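Local coordinates for mosquitocidal toxin (Lysinibacillus sphaericus, PDB 2VSE), which is a mosquito-killing toxin that probably ADP-ribosylates target proteins and carries ricin-B-like lectin domains likely to bind carbohydrate, at residues G560-M565 and W688-L693; D571-L576 and S592-T597. All coordinates share one frame; numbering follows the deposited sequence.

Interaction 1: G560-M565 and W688-L693; sequences GIYQFM and WYLRHL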
# COMPACT_ATOMS: atom_id res chain seq x y z
N GLY A 560 -1.01 -19.93 -12.64
CA GLY A 560 -1.22 -19.78 -14.06
C GLY A 560 -0.09 -20.38 -14.86
O GLY A 560 0.80 -21.04 -14.31
N ILE A 561 -0.13 -20.15 -16.17
CA ILE A 561 0.91 -20.61 -17.07
C ILE A 561 1.84 -19.45 -17.38
O ILE A 561 1.39 -18.35 -17.72
CB ILE A 561 0.33 -21.23 -18.36
CG1 ILE A 561 -0.63 -22.37 -18.01
CG2 ILE A 561 1.46 -21.72 -19.27
CD1 ILE A 561 -1.38 -22.94 -19.19
N TYR A 562 3.13 -19.71 -17.25
CA TYR A 562 4.14 -18.67 -17.25
C TYR A 562 5.31 -19.04 -18.12
O TYR A 562 5.58 -20.22 -18.35
CB TYR A 562 4.67 -18.48 -15.83
CG TYR A 562 3.76 -17.74 -14.86
CD1 TYR A 562 3.86 -16.36 -14.71
CD2 TYR A 562 2.83 -18.43 -14.08
CE1 TYR A 562 3.06 -15.68 -13.82
CE2 TYR A 562 2.02 -17.74 -13.17
CZ TYR A 562 2.14 -16.37 -13.05
OH TYR A 562 1.35 -15.64 -12.18
N GLN A 563 6.01 -18.01 -18.59
CA GLN A 563 7.37 -18.16 -19.07
C GLN A 563 8.26 -17.35 -18.16
O GLN A 563 7.83 -16.31 -17.62
CB GLN A 563 7.48 -17.66 -20.49
CG GLN A 563 6.60 -18.41 -21.44
CD GLN A 563 6.95 -18.11 -22.88
OE1 GLN A 563 6.66 -17.03 -23.39
NE2 GLN A 563 7.59 -19.06 -23.54
N PHE A 564 9.48 -17.81 -17.97
CA PHE A 564 10.49 -17.08 -17.20
C PHE A 564 11.50 -16.46 -18.15
O PHE A 564 12.29 -17.17 -18.76
CB PHE A 564 11.18 -18.02 -16.22
CG PHE A 564 10.25 -18.75 -15.31
CD1 PHE A 564 10.03 -18.30 -14.01
CD2 PHE A 564 9.57 -19.88 -15.76
CE1 PHE A 564 9.15 -18.97 -13.17
CE2 PHE A 564 8.68 -20.55 -14.92
CZ PHE A 564 8.48 -20.10 -13.63
N MET A 565 11.46 -15.15 -18.28
CA MET A 565 12.37 -14.41 -19.16
C MET A 565 13.54 -13.91 -18.33
O MET A 565 13.31 -13.39 -17.23
CB MET A 565 11.65 -13.21 -19.77
CG MET A 565 10.42 -13.55 -20.60
SD MET A 565 9.65 -12.00 -21.11
CE MET A 565 8.68 -11.63 -19.65
N TRP A 688 14.37 -12.77 -13.04
CA TRP A 688 13.52 -13.14 -14.15
C TRP A 688 12.29 -12.26 -14.20
O TRP A 688 11.73 -11.91 -13.15
CB TRP A 688 13.06 -14.60 -14.03
CG TRP A 688 14.18 -15.62 -13.88
CD1 TRP A 688 14.88 -15.92 -12.74
CD2 TRP A 688 14.68 -16.51 -14.89
NE1 TRP A 688 15.79 -16.91 -12.98
CE2 TRP A 688 15.69 -17.29 -14.29
CE3 TRP A 688 14.38 -16.70 -16.24
CZ2 TRP A 688 16.41 -18.25 -15.01
CZ3 TRP A 688 15.10 -17.66 -16.95
CH2 TRP A 688 16.10 -18.42 -16.33
N TYR A 689 11.89 -11.89 -15.40
CA TYR A 689 10.59 -11.27 -15.62
C TYR A 689 9.60 -12.39 -15.99
O TYR A 689 9.95 -13.32 -16.75
CB TYR A 689 10.65 -10.23 -16.74
CG TYR A 689 11.35 -8.94 -16.38
CD1 TYR A 689 10.83 -8.10 -15.41
CD2 TYR A 689 12.51 -8.52 -17.06
CE1 TYR A 689 11.45 -6.91 -15.07
CE2 TYR A 689 13.13 -7.32 -16.74
CZ TYR A 689 12.59 -6.53 -15.74
OH TYR A 689 13.16 -5.33 -15.38
N LEU A 690 8.39 -12.30 -15.45
CA LEU A 690 7.37 -13.32 -15.66
C LEU A 690 6.40 -12.93 -16.76
O LEU A 690 5.81 -11.87 -16.72
CB LEU A 690 6.58 -13.59 -14.36
CG LEU A 690 7.36 -14.16 -13.16
CD1 LEU A 690 6.48 -14.26 -11.91
CD2 LEU A 690 7.92 -15.51 -13.49
N ARG A 691 6.26 -13.78 -17.77
CA ARG A 691 5.17 -13.63 -18.73
C ARG A 691 4.09 -14.57 -18.30
O ARG A 691 4.24 -15.80 -18.34
CB ARG A 691 5.57 -13.89 -20.17
CG ARG A 691 4.40 -13.84 -21.15
CD ARG A 691 4.81 -13.35 -22.55
NE ARG A 691 6.05 -13.98 -23.01
CZ ARG A 691 7.14 -13.34 -23.42
NH1 ARG A 691 7.18 -12.03 -23.49
NH2 ARG A 691 8.19 -14.04 -23.80
N HIS A 692 3.00 -13.98 -17.84
CA HIS A 692 1.83 -14.69 -17.47
C HIS A 692 0.99 -14.84 -18.75
O HIS A 692 0.24 -13.93 -19.12
CB HIS A 692 1.09 -13.90 -16.39
CG HIS A 692 -0.07 -14.63 -15.79
ND1 HIS A 692 -1.04 -13.99 -15.06
CD2 HIS A 692 -0.42 -15.93 -15.83
CE1 HIS A 692 -1.94 -14.87 -14.66
NE2 HIS A 692 -1.59 -16.05 -15.13
N LEU A 693 1.15 -15.98 -19.42
CA LEU A 693 0.50 -16.23 -20.71
C LEU A 693 -1.00 -16.30 -20.54
O LEU A 693 -1.78 -15.88 -21.39
CB LEU A 693 0.98 -17.55 -21.31
CG LEU A 693 2.45 -17.59 -21.69
CD1 LEU A 693 3.01 -18.99 -21.61
CD2 LEU A 693 2.65 -17.01 -23.07

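Interaction 2: D571-L576 and S592-T597; sequences DLIADL and SNQKWT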
# COMPACT_ATOMS: atom_id res chain seq x y z
N ASP A 571 14.41 -12.04 -24.57
CA ASP A 571 14.22 -13.03 -25.62
C ASP A 571 14.62 -14.45 -25.16
O ASP A 571 14.22 -15.44 -25.75
CB ASP A 571 14.99 -12.61 -26.90
CG ASP A 571 14.36 -11.41 -27.63
OD1 ASP A 571 13.37 -10.84 -27.12
OD2 ASP A 571 14.84 -11.03 -28.72
N LEU A 572 15.41 -14.55 -24.09
CA LEU A 572 15.81 -15.85 -23.57
C LEU A 572 14.92 -16.26 -22.41
O LEU A 572 14.72 -15.48 -21.46
CB LEU A 572 17.28 -15.87 -23.16
CG LEU A 572 18.32 -15.64 -24.28
CD1 LEU A 572 19.73 -15.70 -23.74
CD2 LEU A 572 18.16 -16.62 -25.44
N ILE A 573 14.38 -17.47 -22.49
CA ILE A 573 13.49 -18.00 -21.48
C ILE A 573 13.99 -19.34 -20.96
O ILE A 573 14.87 -19.95 -21.57
CB ILE A 573 12.05 -18.15 -22.02
CG1 ILE A 573 12.05 -18.84 -23.39
CG2 ILE A 573 11.35 -16.80 -22.12
CD1 ILE A 573 12.11 -20.34 -23.33
N ALA A 574 13.45 -19.79 -19.83
CA ALA A 574 13.78 -21.08 -19.24
C ALA A 574 13.11 -22.19 -20.04
O ALA A 574 11.88 -22.25 -20.14
CB ALA A 574 13.35 -21.15 -17.78
N ASP A 575 13.94 -23.06 -20.61
CA ASP A 575 13.49 -24.08 -21.54
C ASP A 575 13.91 -25.42 -20.99
O ASP A 575 15.09 -25.62 -20.66
CB ASP A 575 14.14 -23.82 -22.92
CG ASP A 575 13.68 -24.81 -24.02
OD1 ASP A 575 13.61 -26.03 -23.78
OD2 ASP A 575 13.43 -24.37 -25.17
N LEU A 576 12.95 -26.33 -20.86
CA LEU A 576 13.27 -27.71 -20.53
C LEU A 576 13.87 -28.36 -21.77
O LEU A 576 13.14 -28.69 -22.72
CB LEU A 576 12.03 -28.49 -20.02
CG LEU A 576 12.15 -30.02 -19.80
CD1 LEU A 576 13.26 -30.40 -18.83
CD2 LEU A 576 10.83 -30.63 -19.33
N SER A 592 5.54 -25.58 -25.95
CA SER A 592 5.09 -26.09 -24.67
C SER A 592 6.19 -26.31 -23.64
O SER A 592 5.98 -26.05 -22.46
CB SER A 592 4.30 -27.39 -24.87
OG SER A 592 3.16 -27.17 -25.67
N ASN A 593 7.36 -26.77 -24.07
CA ASN A 593 8.45 -27.03 -23.14
C ASN A 593 9.12 -25.76 -22.60
O ASN A 593 10.05 -25.82 -21.80
CB ASN A 593 9.48 -27.97 -23.78
CG ASN A 593 10.13 -27.36 -24.98
OD1 ASN A 593 9.46 -26.97 -25.94
ND2 ASN A 593 11.45 -27.25 -24.95
N GLN A 594 8.62 -24.61 -23.05
CA GLN A 594 9.13 -23.29 -22.66
C GLN A 594 8.07 -22.57 -21.83
O GLN A 594 8.20 -21.36 -21.51
CB GLN A 594 9.49 -22.48 -23.90
CG GLN A 594 10.49 -23.19 -24.82
CD GLN A 594 10.76 -22.43 -26.10
OE1 GLN A 594 9.84 -22.06 -26.82
NE2 GLN A 594 12.04 -22.20 -26.39
N LYS A 595 7.03 -23.32 -21.47
CA LYS A 595 5.93 -22.82 -20.66
C LYS A 595 5.80 -23.69 -19.43
O LYS A 595 6.08 -24.88 -19.49
CB LYS A 595 4.61 -22.84 -21.43
CG LYS A 595 4.58 -22.02 -22.71
CD LYS A 595 3.29 -22.24 -23.47
CE LYS A 595 3.26 -21.47 -24.77
NZ LYS A 595 2.03 -21.76 -25.56
N TRP A 596 5.37 -23.10 -18.32
CA TRP A 596 5.31 -23.81 -17.06
C TRP A 596 4.05 -23.41 -16.32
O TRP A 596 3.70 -22.22 -16.28
CB TRP A 596 6.54 -23.49 -16.21
CG TRP A 596 7.82 -23.70 -16.93
CD1 TRP A 596 8.36 -22.89 -17.88
CD2 TRP A 596 8.73 -24.81 -16.78
NE1 TRP A 596 9.54 -23.42 -18.34
CE2 TRP A 596 9.80 -24.60 -17.68
CE3 TRP A 596 8.74 -25.95 -15.97
CZ2 TRP A 596 10.87 -25.49 -17.80
CZ3 TRP A 596 9.82 -26.85 -16.10
CH2 TRP A 596 10.87 -26.60 -17.00
N THR A 597 3.36 -24.40 -15.74
CA THR A 597 2.27 -24.12 -14.81
C THR A 597 2.87 -23.86 -13.42
O THR A 597 3.62 -24.69 -12.89
CB THR A 597 1.25 -25.27 -14.71
OG1 THR A 597 1.90 -26.43 -14.19
CG2 THR A 597 0.65 -25.60 -16.06
O HOH W 1 9.73 -20.42 -19.83

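Interaction 1: G560-M565 and W688-L693
Q563 and R691 form a hydrogen-bonded antiparallel pair through main chain and side chains alike. They lie on the first and last strands of a β-trefoil module, 560-566 and 688-692, which run antiparallel (axes at 155°), joining its chain ends. Besides the two backbone bonds, R691 NE donates to Q563 OE1 at 3.1 Å, nearly straight and within the guanidinium plane, while R691 NH2 adds only a weak second bond. The other end of the amide, Q563 NE2, is taken by N588 OD1 and Q594 O, which fixes its rotation. M565 and Y689 repeat the paired backbone bonds (M565 N to Y689 O, 2.8 Å). M565 SD lies over one face of the R691 guanidinium, 3.4 Å from R691 NH1. On the reverse side of the sheet, Y562 and H692 make an offset stack, ring centroids 4.6 Å apart and planes at 12°; CG of H692 lies anti to the backbone N (chi1 -173°), which swings the imidazole across the tyrosine. F564 continues this face, its CD1 against L690 CD2 at 3.5 Å. At the far end the indole of W688 turns its edge to F564 O, and its CE3 rests 3.5 Å from F564 CB.

Interaction 2: D571-L576 and S592-T597
With CG opposite the backbone N (chi1 -177°), the D575 carboxylate comes within reach of Q594, and N593, with CG held between its backbone N and carbonyl carbon (chi1 63°), brings its amide down onto the same strand. Q594 NE2 donates to D575 OD2 at 2.9 Å; the bond is bent, reaching the oxygen on its anti side and somewhat out of the carboxylate plane. The Q594 amide is fixed from its other end, where OE1 accepts from S591 OG and N589 N. N593 holds L576 twice: L576 N donates to N593 O at 3.1 Å, and N593 ND2 returns a bond to L576 O at 3.1 Å, arriving above the carbonyl plane. Q594 and W596 are the Gln and Trp of a QxW motif, the sequence signature of ricin-type β-trefoil lectins, and here they anchor the turn before strand 596-601 onto strand 572-576. The tryptophan works through its edge: NE1 reaches A574 O at 3.2 Å and 163°, the oxygen lying in the indole plane. A574 O also accepts from a water 2.8 Å away. Further round the ring, W596 CH2 packs on L576 CB at 3.7 Å. I573 crosses Q594 at about a right angle, CD1 meeting its CB at 3.4 Å.

In the fold
Both contacts are buried and belong to the same β-trefoil module, with interaction 2 nested inside the loop that interaction 1 closes. Strand 560-566 is central to the pairing: in the six-stranded sheet it lies between 688-692 and 596-601, and Y562 N bonds to W596 O at 2.7 Å. It also touches the four-stranded sheet, F564 O receiving A574 N at 3.1 Å, while the rings of F564 and W596 meet edge-to-face. Interaction 1 is regular strand pairing, burying 809 Å² with backbone bonds, an amide-guanidinium bond, a ring stack and apolar side chains. Interaction 2 buries 353 Å² and joins a turn to the other sheet, one backbone bond accompanying those of amide, carboxylate and indole groups.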